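Local coordinates for protein probable glutathione S-transferase (Bordetella bronchiseptica RB50, PDB 3H1N) that probably conjugates glutathione to electrophilic substrates, as a dimeric member of the glutathione S-transferase family, at residues Glu154-Met157 / Pro158-Gln162; His208-Pro211 / Arg212-Ala215. All coordinates share one frame; numbering follows the deposited sequence.

Contact 1 (Glu154-Met157 / Pro158-Gln162); sequences ETRM and PKFMQ
Arg156 and Phe160, one helical turn apart, meet through the guanidinium and the outer CE2-CZ bond of the ring: NH2 of Arg156 lies 3.7 Å from CE2 of Phe160, and the two planes stand 81° apart. Bends at chi2 and chi3 carry the guanidinium round toward Phe160. Lys159 runs alongside Arg156, pointing the same way, with its CD 4.0 Å from Arg156 NH1. Their charged ends approach to 4.5 Å between Arg156 NH1 and Lys159 NZ, probably eased by the salt bridge of Arg156 to Glu124 and the cation-pi contact of Lys159 with Phe72 of the second subunit.

Three backbone bonds bind the turns together. Phe160 N donates to Arg156 O at 3.0 Å, almost straight at 171°, and Met161 N to Met157 O at 3.0 Å; the bond from Lys159 N to Thr155 O is longer, 3.2 Å, and more bent.

At the proline, Pro158 CD lies 3.3 Å from Met157 CB, a closeness imposed by the peptide bond between these neighbours. Pro158 CG faces Glu154 O at 3.6 Å, the carbonyl that the proline nitrogen, lacking a hydrogen, cannot engage. The arrangement is that of a proline-kinked helix, here helix 142-167 of the all-helical C-terminal domain of glutathione S-transferases.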
ATOM      1  N   GLU B 154     -21.606  -1.257   4.779  1.00 12.16           N
ATOM      2  CA  GLU B 154     -22.211  -0.231   5.643  1.00 12.83           C
ATOM      3  C   GLU B 154     -21.284   0.955   5.912  1.00 12.47           C
ATOM      4  O   GLU B 154     -21.719   2.108   5.884  1.00 12.36           O
ATOM      5  CB  GLU B 154     -22.679  -0.833   6.986  1.00 12.73           C
ATOM      6  CG  GLU B 154     -23.909  -1.753   6.905  1.00 16.28           C
ATOM      7  CD  GLU B 154     -24.168  -2.540   8.205  1.00 19.41           C
ATOM      8  OE1 GLU B 154     -23.578  -2.208   9.259  1.00 21.23           O
ATOM      9  OE2 GLU B 154     -24.965  -3.498   8.176  1.00 20.67           O
ATOM     10  N   THR B 155     -20.013   0.687   6.198  1.00 12.31           N
ATOM     11  CA  THR B 155     -19.121   1.783   6.559  1.00 12.82           C
ATOM     12  C   THR B 155     -17.993   2.052   5.563  1.00 12.23           C
ATOM     13  O   THR B 155     -17.675   3.206   5.290  1.00 12.22           O
ATOM     14  CB  THR B 155     -18.533   1.615   7.980  1.00 12.67           C
ATOM     15  OG1 THR B 155     -17.546   0.586   7.970  1.00 17.97           O
ATOM     16  CG2 THR B 155     -19.611   1.260   8.988  1.00 13.04           C
ATOM     17  N   ARG B 156     -17.388   1.000   5.020  1.00 11.35           N
ATOM     18  CA  ARG B 156     -16.137   1.149   4.251  1.00 11.61           C
ATOM     19  C   ARG B 156     -16.363   1.694   2.854  1.00 11.14           C
ATOM     20  O   ARG B 156     -15.757   2.695   2.458  1.00 11.14           O
ATOM     21  CB  ARG B 156     -15.374  -0.184   4.186  1.00 11.99           C
ATOM     22  CG  ARG B 156     -15.031  -0.770   5.556  1.00 12.04           C
ATOM     23  CD  ARG B 156     -14.223   0.200   6.421  1.00 14.07           C
ATOM     24  NE  ARG B 156     -12.869   0.408   5.903  1.00 16.06           N
ATOM     25  CZ  ARG B 156     -12.064   1.401   6.278  1.00 14.59           C
ATOM     26  NH1 ARG B 156     -12.484   2.315   7.145  1.00 13.76           N
ATOM     27  NH2 ARG B 156     -10.860   1.514   5.737  1.00 11.15           N
HETATM   28  N   MSE B 157     -17.255   1.044   2.115  1.00 10.73           N
HETATM   29  CA  MSE B 157     -17.575   1.470   0.754  1.00 10.49           C
HETATM   30  C   MSE B 157     -17.995   2.950   0.684  1.00 10.27           C
HETATM   31  O   MSE B 157     -17.437   3.705  -0.119  1.00 10.50           O
HETATM   32  CB  MSE B 157     -18.628   0.552   0.105  1.00 10.31           C
HETATM   33  CG  MSE B 157     -18.051  -0.781  -0.360  1.00 11.38           C
HETATM   34 SE   MSE B 157     -19.385  -2.020  -1.058  0.60 13.64          SE
HETATM   35  CE  MSE B 157     -20.059  -0.973  -2.529  1.00  9.75           C
ATOM     36  N   PRO B 158     -18.949   3.381   1.536  1.00 10.26           N
ATOM     37  CA  PRO B 158     -19.271   4.816   1.469  1.00 10.12           C
ATOM     38  C   PRO B 158     -18.122   5.742   1.911  1.00 10.36           C
ATOM     39  O   PRO B 158     -18.004   6.851   1.388  1.00 10.32           O
ATOM     40  CB  PRO B 158     -20.476   4.982   2.407  1.00 10.06           C
ATOM     41  CG  PRO B 158     -20.920   3.651   2.782  1.00 10.05           C
ATOM     42  CD  PRO B 158     -19.947   2.611   2.299  1.00  9.66           C
ATOM     43  N   LYS B 159     -17.292   5.311   2.853  1.00 10.52           N
ATOM     44  CA  LYS B 159     -16.181   6.161   3.277  1.00 10.29           C
ATOM     45  C   LYS B 159     -15.174   6.425   2.139  1.00  9.84           C
ATOM     46  O   LYS B 159     -14.803   7.572   1.881  1.00  9.61           O
ATOM     47  CB  LYS B 159     -15.450   5.603   4.501  1.00 10.75           C
ATOM     48  CG  LYS B 159     -14.339   6.521   4.959  1.00 10.89           C
ATOM     49  CD  LYS B 159     -13.687   6.030   6.240  1.00 13.88           C
ATOM     50  CE  LYS B 159     -12.780   7.101   6.833  1.00 15.96           C
ATOM     51  NZ  LYS B 159     -12.278   6.654   8.154  1.00 18.66           N
ATOM     52  N   PHE B 160     -14.713   5.358   1.499  1.00  9.71           N
ATOM     53  CA  PHE B 160     -13.849   5.472   0.324  1.00  9.87           C
ATOM     54  C   PHE B 160     -14.505   6.254  -0.809  1.00  9.67           C
ATOM     55  O   PHE B 160     -13.867   7.109  -1.405  1.00  9.33           O
ATOM     56  CB  PHE B 160     -13.470   4.091  -0.185  1.00 10.31           C
ATOM     57  CG  PHE B 160     -12.405   3.415   0.627  1.00 10.94           C
ATOM     58  CD1 PHE B 160     -11.078   3.848   0.549  1.00 11.18           C
ATOM     59  CD2 PHE B 160     -12.716   2.334   1.435  1.00 12.03           C
ATOM     60  CE1 PHE B 160     -10.083   3.218   1.251  1.00 10.19           C
ATOM     61  CE2 PHE B 160     -11.712   1.694   2.182  1.00 10.67           C
ATOM     62  CZ  PHE B 160     -10.399   2.138   2.095  1.00 12.60           C
HETATM   63  N   MSE B 161     -15.770   5.959  -1.116  1.00  9.99           N
HETATM   64  CA  MSE B 161     -16.418   6.620  -2.241  1.00  9.87           C
HETATM   65  C   MSE B 161     -16.599   8.122  -2.003  1.00 10.08           C
HETATM   66  O   MSE B 161     -16.336   8.938  -2.906  1.00 10.54           O
HETATM   67  CB  MSE B 161     -17.735   5.922  -2.618  1.00 10.67           C
HETATM   68  CG  MSE B 161     -17.472   4.556  -3.269  1.00 11.31           C
HETATM   69 SE   MSE B 161     -19.066   3.527  -3.604  0.60 15.84          SE
HETATM   70  CE  MSE B 161     -19.637   4.410  -5.218  1.00 14.19           C
ATOM     71  N   GLN B 162     -17.031   8.483  -0.795  1.00  9.78           N
ATOM     72  CA  GLN B 162     -17.131   9.895  -0.397  1.00 10.09           C
ATOM     73  C   GLN B 162     -15.775  10.585  -0.497  1.00  9.75           C
ATOM     74  O   GLN B 162     -15.686  11.727  -0.948  1.00  9.96           O
ATOM     75  CB  GLN B 162     -17.680  10.045   1.028  1.00  9.76           C
ATOM     76  CG  GLN B 162     -18.117  11.485   1.394  1.00 11.10           C
ATOM     77  CD  GLN B 162     -19.334  11.959   0.601  1.00 12.76           C
ATOM     78  OE1 GLN B 162     -19.220  12.388  -0.546  1.00 13.39           O
ATOM     79  NE2 GLN B 162     -20.503  11.880   1.217  1.00 15.39           N
TER

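Contact 2 (His208-Pro211 / Arg212-Ala215); sequences HRYP and RLMA
Tyr210 meets Leu213 at the start of helix 211-221, where Tyr210 occupies the N-cap position and Pro211 is the first residue of the helix. Followed outward, the tyrosine first touches the helix at CB, which packs against Leu213 CB at 3.8 Å and Leu213 CD2 at 4.1 Å. With chi1 at -43°, CG lies beside the backbone N, and the ring is led away from the new helix. Arg209 CB sits over the centre of one ring face, 3.5 Å above the plane, and at the tip OH receives a weak, 3.5 Å hydrogen bond from Arg209 NH1.

The backbone of the same residue opens the helical bonding: Met214 N donates to Tyr210 O at 2.9 Å with an N-H...O angle of 162°. Arg212 N and Leu213 N, in the first turn, are each hydrogen-bonded to a carboxylate oxygen of Glu165 on helix 142-167. Leu213 turns its side chain to Leu188 and Val192 of helix 183-198, joining the new helix to the domain core. One residue on from the Met214 bond, Ala215 N donates to Pro211 O at 2.8 Å, and Ala215 CB rests 3.2 Å from that same oxygen.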
ATOM      1  N   HIS B 208     -25.877   7.381  -6.577  1.00  9.02           N
ATOM      2  CA  HIS B 208     -26.467   8.727  -6.678  1.00  8.54           C
ATOM      3  C   HIS B 208     -25.755   9.737  -5.776  1.00  7.98           C
ATOM      4  O   HIS B 208     -25.795  10.939  -6.036  1.00  7.67           O
ATOM      5  CB  HIS B 208     -27.968   8.707  -6.336  1.00  9.09           C
ATOM      6  CG  HIS B 208     -28.245   8.767  -4.863  1.00  9.18           C
ATOM      7  ND1 HIS B 208     -28.071   7.684  -4.029  1.00  9.18           N
ATOM      8  CD2 HIS B 208     -28.650   9.790  -4.072  1.00  8.77           C
ATOM      9  CE1 HIS B 208     -28.376   8.029  -2.791  1.00  6.86           C
ATOM     10  NE2 HIS B 208     -28.729   9.301  -2.788  1.00  9.38           N
ATOM     11  N   ARG B 209     -25.142   9.248  -4.700  1.00  7.07           N
ATOM     12  CA  ARG B 209     -24.452  10.117  -3.755  1.00  7.82           C
ATOM     13  C   ARG B 209     -23.212  10.770  -4.357  1.00  8.06           C
ATOM     14  O   ARG B 209     -22.756  11.812  -3.870  1.00  8.78           O
ATOM     15  CB  ARG B 209     -23.992   9.338  -2.523  1.00  6.75           C
ATOM     16  CG  ARG B 209     -25.052   8.554  -1.764  1.00  7.96           C
ATOM     17  CD  ARG B 209     -24.347   7.833  -0.611  1.00  9.03           C
ATOM     18  NE  ARG B 209     -25.281   7.115   0.257  1.00 10.10           N
ATOM     19  CZ  ARG B 209     -24.927   6.494   1.380  1.00 11.05           C
ATOM     20  NH1 ARG B 209     -23.657   6.492   1.783  1.00 10.70           N
ATOM     21  NH2 ARG B 209     -25.839   5.870   2.104  1.00  9.88           N
ATOM     22  N   TYR B 210     -22.635  10.128  -5.371  1.00  7.76           N
ATOM     23  CA  TYR B 210     -21.296  10.486  -5.851  1.00  8.37           C
ATOM     24  C   TYR B 210     -21.256  10.843  -7.353  1.00  8.42           C
ATOM     25  O   TYR B 210     -20.588  10.143  -8.131  1.00  8.37           O
ATOM     26  CB  TYR B 210     -20.304   9.350  -5.537  1.00  8.07           C
ATOM     27  CG  TYR B 210     -20.477   8.762  -4.139  1.00  8.83           C
ATOM     28  CD1 TYR B 210     -20.152   9.503  -3.008  1.00  9.21           C
ATOM     29  CD2 TYR B 210     -20.987   7.471  -3.957  1.00 10.15           C
ATOM     30  CE1 TYR B 210     -20.334   8.981  -1.732  1.00  9.35           C
ATOM     31  CE2 TYR B 210     -21.161   6.928  -2.667  1.00  8.61           C
ATOM     32  CZ  TYR B 210     -20.831   7.698  -1.568  1.00  9.53           C
ATOM     33  OH  TYR B 210     -20.989   7.193  -0.294  1.00  9.63           O
ATOM     34  N   PRO B 211     -21.932  11.939  -7.748  1.00  8.85           N
ATOM     35  CA  PRO B 211     -22.021  12.310  -9.175  1.00  9.26           C
ATOM     36  C   PRO B 211     -20.649  12.575  -9.835  1.00  9.67           C
ATOM     37  O   PRO B 211     -20.454  12.203 -10.990  1.00  9.99           O
ATOM     38  CB  PRO B 211     -22.883  13.579  -9.157  1.00  9.05           C
ATOM     39  CG  PRO B 211     -22.653  14.157  -7.788  1.00 10.04           C
ATOM     40  CD  PRO B 211     -22.572  12.959  -6.891  1.00  8.59           C
ATOM     41  N   ARG B 212     -19.709  13.195  -9.119  1.00  9.74           N
ATOM     42  CA  ARG B 212     -18.375  13.445  -9.698  1.00 10.11           C
ATOM     43  C   ARG B 212     -17.619  12.139  -9.935  1.00 10.03           C
ATOM     44  O   ARG B 212     -17.028  11.946 -11.006  1.00  9.86           O
ATOM     45  CB  ARG B 212     -17.537  14.413  -8.857  1.00  9.61           C
ATOM     46  CG  ARG B 212     -18.119  15.821  -8.726  1.00 11.10           C
ATOM     47  CD  ARG B 212     -17.099  16.790  -8.133  1.00 13.34           C
ATOM     48  NE  ARG B 212     -16.970  16.608  -6.693  1.00 15.42           N
ATOM     49  CZ  ARG B 212     -17.718  17.234  -5.784  1.00 14.83           C
ATOM     50  NH1 ARG B 212     -18.657  18.093  -6.159  1.00 16.27           N
ATOM     51  NH2 ARG B 212     -17.529  17.000  -4.495  1.00 13.57           N
ATOM     52  N   LEU B 213     -17.674  11.239  -8.952  1.00 10.13           N
ATOM     53  CA  LEU B 213     -17.075   9.911  -9.073  1.00 10.27           C
ATOM     54  C   LEU B 213     -17.661   9.119 -10.245  1.00 10.10           C
ATOM     55  O   LEU B 213     -16.932   8.483 -10.995  1.00 10.45           O
ATOM     56  CB  LEU B 213     -17.247   9.114  -7.770  1.00 10.36           C
ATOM     57  CG  LEU B 213     -16.747   7.665  -7.735  1.00 10.00           C
ATOM     58  CD1 LEU B 213     -15.239   7.595  -7.985  1.00 10.28           C
ATOM     59  CD2 LEU B 213     -17.073   7.033  -6.389  1.00 10.07           C
HETATM   60  N   MSE B 214     -18.976   9.138 -10.383  1.00 10.70           N
HETATM   61  CA  MSE B 214     -19.624   8.419 -11.471  1.00 10.40           C
HETATM   62  C   MSE B 214     -19.371   9.091 -12.826  1.00 10.46           C
HETATM   63  O   MSE B 214     -19.254   8.414 -13.856  1.00 10.93           O
HETATM   64  CB  MSE B 214     -21.115   8.211 -11.173  1.00 10.64           C
HETATM   65  CG  MSE B 214     -21.359   7.422  -9.858  1.00 10.77           C
HETATM   66 SE   MSE B 214     -20.249   5.799  -9.599  0.55 11.68          SE
HETATM   67  CE  MSE B 214     -21.045   4.781 -11.051  1.00 10.58           C
ATOM     68  N   ALA B 215     -19.267  10.418 -12.820  1.00  9.78           N
ATOM     69  CA  ALA B 215     -18.835  11.146 -14.008  1.00  9.69           C
ATOM     70  C   ALA B 215     -17.419  10.735 -14.412  1.00  9.61           C
ATOM     71  O   ALA B 215     -17.156  10.510 -15.592  1.00  9.96           O
ATOM     72  CB  ALA B 215     -18.921  12.653 -13.795  1.00  9.62           C
TER

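Overall arrangement
Contact 1 precedes contact 2 along the chain, and their centres lie 13 Å apart within the C-terminal domain. They touch directly through Tyr210, which lies along helix 142-167: its OH is 3.4 Å from Pro158 CA, and its CE2 is 3.6 Å from Met161 CB. Arg209 joins in, with NH1 3.6 Å from Pro158 CB. The kinked part of helix 142-167 thus packs against the loop that leads into helix 211-221. The surroundings differ: contact 1 reaches the second subunit, where Phe160 stacks on Phe72 of that chain, whereas contact 2 meets its own chain alone within the assembly.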